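Iron binding protein FbpA (Mannheimia haemolytica, PDB 1Q35) binds ferric iron in the periplasm and, as a solute-binding protein, probably hands it on to an uptake transporter. Local coordinates at residues A[8-12]-A[32-36]; A[254-260]-A[271-275]. All coordinates share one frame; numbering follows the deposited sequence.

Overall arrangement
Both contacts lie in the same lobe of this periplasmic binding protein fold, with centres about 22 Å apart and nearest atoms about 9 Å apart, and each is partly buried. Contact 1 joins the C-terminal ends of the parallel strands 3-8 and 29-34 and carries a loop whose arginine reaches toward the iron-binding tyrosines. Contact 2 is farther from the centre of the chain and away from the iron site; it packs the start of helix 256-266 against the turn after strand 269-270. Backbone-to-backbone hydrogen bonds and ring faces dominate contact 1, whereas contact 2 relies on a glutamine side chain gripping backbone nitrogen and on aliphatic packing. Helix 256-266 links them, since Arg10 touches its later residues.

Contact 1: residues A[8-12]-A[32-36]; sequences SYRQP and IIFAD. With FMT (formic acid), chain C.
Ser8 is joined to the end of strand 29-34 and to Ala35 just after it by two backbone hydrogen bonds, Ser8 N to Ile33 O and Ala35 N to Ser8 O, both 2.9 Å, the pattern of parallel strands with Ser8 bridging Phe34. Phe34 CA adds a CA-H...O contact to the same Ser8 O. With OG anti to the Ser8 backbone N (chi1 -180°), the hydroxyl donates in plane to a lone pair of Arg10 O at 2.7 Å, bracing the turn out of the strand. Arg10 O also meets the edge of the Phe34 ring, 3.2 Å from CD1. One face of that ring takes Pro12 CD in a CH-pi contact, 4.0 Å from the centroid, and the opposite face lies over Ile32 CG1, so the phenyl is held between proline and isoleucine. Ala35 CB sits over a face of the Tyr9 ring, 3.8 Å from its centroid. Arg10 itself turns away from strand 29-34, its chain bent at chi3 (64°), and grips a formate, probably from the crystallisation liquor, with NE straight onto O1 and NH1 more bent onto O2. Arg101 binds the same formate, and Glu268 forms a salt bridge with Arg10 NH2. The Arg10 side chain lies about 4 Å from that of Tyr198 and 6 Å from that of Tyr142, both iron-binding residues. Two arginines closing on a carboxylate are consistent with a site that can accept a small anion beside these tyrosines, with Glu268 probably offsetting part of the charge of Arg10.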
loop_
_atom_site.group_PDB
_atom_site.type_symbol
_atom_site.label_atom_id
_atom_site.label_comp_id
_atom_site.label_asym_id
_atom_site.label_seq_id
_atom_site.Cartn_x
_atom_site.Cartn_y
_atom_site.Cartn_z
ATOM N N SER A 8 -13.577 5.186 -0.587
ATOM C CA SER A 8 -12.120 5.307 -0.592
ATOM C C SER A 8 -11.466 4.801 0.686
ATOM O O SER A 8 -11.761 5.282 1.775
ATOM C CB SER A 8 -11.724 6.770 -0.792
ATOM O OG SER A 8 -10.311 6.907 -0.805
ATOM N N TYR A 9 -10.547 3.852 0.531
ATOM C CA TYR A 9 -9.650 3.443 1.608
ATOM C C TYR A 9 -8.494 4.433 1.797
ATOM O O TYR A 9 -7.705 4.286 2.730
ATOM C CB TYR A 9 -9.090 2.039 1.345
ATOM C CG TYR A 9 -10.111 0.945 1.516
ATOM C CD1 TYR A 9 -10.356 0.386 2.764
ATOM C CD2 TYR A 9 -10.843 0.475 0.433
ATOM C CE1 TYR A 9 -11.303 -0.619 2.924
ATOM C CE2 TYR A 9 -11.782 -0.525 0.581
ATOM C CZ TYR A 9 -12.012 -1.065 1.825
ATOM O OH TYR A 9 -12.957 -2.061 1.956
ATOM N N ARG A 10 -8.372 5.407 0.898
ATOM C CA ARG A 10 -7.367 6.468 0.994
ATOM C C ARG A 10 -7.970 7.710 1.650
ATOM O O ARG A 10 -9.077 8.121 1.311
ATOM C CB ARG A 10 -6.844 6.831 -0.401
ATOM C CG ARG A 10 -6.487 5.629 -1.258
ATOM C CD ARG A 10 -5.419 5.899 -2.292
ATOM N NE ARG A 10 -4.143 6.242 -1.675
ATOM C CZ ARG A 10 -3.054 6.567 -2.354
ATOM N NH1 ARG A 10 -1.942 6.868 -1.694
ATOM N NH2 ARG A 10 -3.060 6.559 -3.678
ATOM N N GLN A 11 -7.234 8.313 2.583
ATOM C CA GLN A 11 -7.670 9.543 3.245
ATOM C C GLN A 11 -7.592 10.707 2.259
ATOM O O GLN A 11 -6.857 10.634 1.274
ATOM C CB GLN A 11 -6.814 9.825 4.482
ATOM C CG GLN A 11 -7.061 8.860 5.628
ATOM C CD GLN A 11 -8.386 9.106 6.319
ATOM O OE1 GLN A 11 -8.686 10.237 6.706
ATOM N NE2 GLN A 11 -9.181 8.054 6.480
ATOM N N PRO A 12 -8.365 11.770 2.498
ATOM C CA PRO A 12 -8.424 12.902 1.568
ATOM C C PRO A 12 -7.069 13.418 1.089
ATOM O O PRO A 12 -6.923 13.695 -0.086
ATOM C CB PRO A 12 -9.166 13.979 2.370
ATOM C CG PRO A 12 -10.009 13.232 3.309
ATOM C CD PRO A 12 -9.274 11.966 3.641
ATOM N N ILE A 32 -18.087 11.145 -2.289
ATOM C CA ILE A 32 -17.072 10.301 -1.675
ATOM C C ILE A 32 -17.382 9.992 -0.215
ATOM O O ILE A 32 -17.783 10.868 0.554
ATOM C CB ILE A 32 -15.661 10.919 -1.842
ATOM C CG1 ILE A 32 -14.585 9.942 -1.339
ATOM C CG2 ILE A 32 -15.557 12.270 -1.135
ATOM C CD1 ILE A 32 -13.288 10.029 -2.091
ATOM N N ILE A 33 -17.222 8.719 0.130
ATOM C CA ILE A 33 -17.312 8.230 1.493
ATOM C C ILE A 33 -15.996 7.521 1.774
ATOM O O ILE A 33 -15.442 6.851 0.902
ATOM C CB ILE A 33 -18.507 7.261 1.649
ATOM C CG1 ILE A 33 -19.824 8.041 1.590
ATOM C CG2 ILE A 33 -18.419 6.482 2.964
ATOM C CD1 ILE A 33 -21.040 7.191 1.273
ATOM N N PHE A 34 -15.484 7.682 2.983
ATOM C CA PHE A 34 -14.234 7.051 3.357
ATOM C C PHE A 34 -14.540 5.769 4.121
ATOM O O PHE A 34 -15.316 5.770 5.080
ATOM C CB PHE A 34 -13.362 8.056 4.107
ATOM C CG PHE A 34 -12.961 9.216 3.243
ATOM C CD1 PHE A 34 -11.891 9.098 2.365
ATOM C CD2 PHE A 34 -13.702 10.391 3.238
ATOM C CE1 PHE A 34 -11.537 10.147 1.531
ATOM C CE2 PHE A 34 -13.354 11.443 2.409
ATOM C CZ PHE A 34 -12.270 11.321 1.551
ATOM N N ALA A 35 -13.953 4.672 3.644
ATOM C CA ALA A 35 -14.265 3.325 4.111
ATOM C C ALA A 35 -14.007 3.131 5.599
ATOM O O ALA A 35 -13.257 3.886 6.223
ATOM C CB ALA A 35 -13.475 2.300 3.308
ATOM N N ASP A 36 -14.629 2.094 6.148
ATOM C CA ASP A 36 -14.554 1.798 7.575
ATOM C C ASP A 36 -14.629 0.294 7.812
ATOM O O ASP A 36 -13.987 -0.483 7.105
ATOM C CB ASP A 36 -15.671 2.522 8.336
ATOM C CG ASP A 36 -17.065 2.149 7.847
ATOM O OD1 ASP A 36 -17.237 1.870 6.640
ATOM O OD2 ASP A 36 -18.057 2.120 8.605
HETATM C C FMT C . -2.714 5.505 1.592
HETATM O O1 FMT C . -3.797 6.128 1.156
HETATM O O2 FMT C . -1.818 5.250 0.807
#

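Contact 2: residues A[254-260]-A[271-275]; sequences SGEKAQG and VKEGI
Gln259, one turn into helix 256-266, receives Lys272 N on OE1 at 3.0 Å, tying the helix to the type II beta turn of Lys272 to Ile275. The hydrogen bond is fairly straight (166°), its donor tilted 41° out of the amide carbonyl plane. Val271 N lies 2.9 Å from the same OE1, and Val271 CG2 also packs against that oxygen. A bend at chi2 (-76°) folds the amide of Gln259 toward the turn and brings its CG to 3.7 Å from Lys272 CB where the two chains cross. Ile275 packs on the same helix turn: CG2 rests on the backbone at Gln259 C and Gly260 N, CG1 faces Gln259 CB, and CD1 touches Glu256 CG at 3.8 Å, the Ile275 and Glu256 side chains crossing at a slant. The aliphatic chain of Lys272 runs back past the helix start, where Gly255 is the N-cap, and its CE comes to 3.8 Å from Glu256 N. Farther out, Gln259 NE2 donates to Leu98 O and Leu253 O, which fixes the flip of the amide and leaves OE1 facing the turn. Asn83 OD1 takes Lys272 NZ and Asn83 ND2 bonds Ser254 OG, which also bonds Glu251 O. Lys272 CD lies 3.4 Å from Ser254 O.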
loop_
_atom_site.group_PDB
_atom_site.type_symbol
_atom_site.label_atom_id
_atom_site.label_comp_id
_atom_site.label_asym_id
_atom_site.label_seq_id
_atom_site.Cartn_x
_atom_site.Cartn_y
_atom_site.Cartn_z
ATOM N N SER A 254 -5.920 6.649 -14.561
ATOM C CA SER A 254 -4.854 5.945 -15.277
ATOM C C SER A 254 -4.063 6.823 -16.254
ATOM O O SER A 254 -3.019 6.401 -16.745
ATOM C CB SER A 254 -5.437 4.748 -16.046
ATOM O OG SER A 254 -6.007 5.136 -17.293
ATOM N N GLY A 255 -4.569 8.019 -16.544
ATOM C CA GLY A 255 -4.003 8.869 -17.581
ATOM C C GLY A 255 -2.811 9.705 -17.152
ATOM O O GLY A 255 -2.437 9.746 -15.981
ATOM N N GLU A 256 -2.228 10.396 -18.123
ATOM C CA GLU A 256 -0.997 11.160 -17.931
ATOM C C GLU A 256 -1.091 12.166 -16.786
ATOM O O GLU A 256 -0.187 12.235 -15.946
ATOM C CB GLU A 256 -0.643 11.887 -19.234
ATOM C CG GLU A 256 0.640 12.695 -19.192
ATOM C CD GLU A 256 0.885 13.415 -20.497
ATOM O OE1 GLU A 256 0.384 14.549 -20.652
ATOM O OE2 GLU A 256 1.564 12.835 -21.366
ATOM N N LYS A 257 -2.168 12.942 -16.741
ATOM C CA LYS A 257 -2.291 14.012 -15.759
ATOM C C LYS A 257 -2.397 13.450 -14.347
ATOM O O LYS A 257 -1.641 13.841 -13.464
ATOM C CB LYS A 257 -3.494 14.910 -16.059
ATOM C CG LYS A 257 -3.633 16.079 -15.099
ATOM C CD LYS A 257 -4.710 17.056 -15.538
ATOM C CE LYS A 257 -5.100 17.974 -14.394
ATOM N NZ LYS A 257 -6.094 19.011 -14.795
ATOM N N ALA A 258 -3.334 12.536 -14.134
ATOM C CA ALA A 258 -3.545 11.952 -12.809
ATOM C C ALA A 258 -2.327 11.155 -12.338
ATOM O O ALA A 258 -1.967 11.198 -11.162
ATOM C CB ALA A 258 -4.776 11.070 -12.802
ATOM N N GLN A 259 -1.691 10.435 -13.254
ATOM C CA GLN A 259 -0.496 9.667 -12.916
ATOM C C GLN A 259 0.649 10.596 -12.486
ATOM O O GLN A 259 1.414 10.273 -11.567
ATOM C CB GLN A 259 -0.081 8.775 -14.085
ATOM C CG GLN A 259 -1.037 7.604 -14.318
ATOM C CD GLN A 259 -0.854 6.488 -13.308
ATOM O OE1 GLN A 259 0.212 5.883 -13.241
ATOM N NE2 GLN A 259 -1.892 6.208 -12.523
ATOM N N GLY A 260 0.744 11.757 -13.127
ATOM C CA GLY A 260 1.675 12.792 -12.720
ATOM C C GLY A 260 1.384 13.322 -11.329
ATOM O O GLY A 260 2.309 13.589 -10.569
ATOM N N VAL A 271 1.881 3.672 -12.339
ATOM C CA VAL A 271 1.866 2.473 -13.184
ATOM C C VAL A 271 2.089 2.818 -14.661
ATOM O O VAL A 271 2.608 1.999 -15.417
ATOM C CB VAL A 271 0.570 1.632 -13.036
ATOM C CG1 VAL A 271 0.437 1.102 -11.612
ATOM C CG2 VAL A 271 -0.675 2.411 -13.457
ATOM N N LYS A 272 1.707 4.024 -15.070
ATOM C CA LYS A 272 1.784 4.406 -16.481
ATOM C C LYS A 272 3.230 4.674 -16.882
ATOM O O LYS A 272 3.924 5.462 -16.242
ATOM C CB LYS A 272 0.920 5.636 -16.758
ATOM C CG LYS A 272 0.856 6.032 -18.234
ATOM C CD LYS A 272 -0.177 7.117 -18.468
ATOM C CE LYS A 272 -0.020 7.778 -19.834
ATOM N NZ LYS A 272 0.036 6.797 -20.946
ATOM N N GLU A 273 3.679 4.005 -17.940
ATOM C CA GLU A 273 5.035 4.176 -18.449
ATOM C C GLU A 273 5.228 5.577 -19.018
ATOM O O GLU A 273 4.312 6.159 -19.598
ATOM C CB GLU A 273 5.340 3.128 -19.522
ATOM C CG GLU A 273 5.409 1.711 -18.985
ATOM C CD GLU A 273 5.815 0.707 -20.045
ATOM O OE1 GLU A 273 7.034 0.497 -20.231
ATOM O OE2 GLU A 273 4.914 0.134 -20.692
ATOM N N GLY A 274 6.427 6.121 -18.823
ATOM C CA GLY A 274 6.763 7.444 -19.320
ATOM C C GLY A 274 6.439 8.575 -18.362
ATOM O O GLY A 274 6.747 9.728 -18.650
ATOM N N ILE A 275 5.806 8.260 -17.231
ATOM C CA ILE A 275 5.537 9.253 -16.197
ATOM C C ILE A 275 6.648 9.170 -15.158
ATOM O O ILE A 275 6.800 8.147 -14.492
ATOM C CB ILE A 275 4.165 9.008 -15.526
ATOM C CG1 ILE A 275 3.042 8.918 -16.571
ATOM C CG2 ILE A 275 3.863 10.113 -14.519
ATOM C CD1 ILE A 275 2.855 10.170 -17.420
#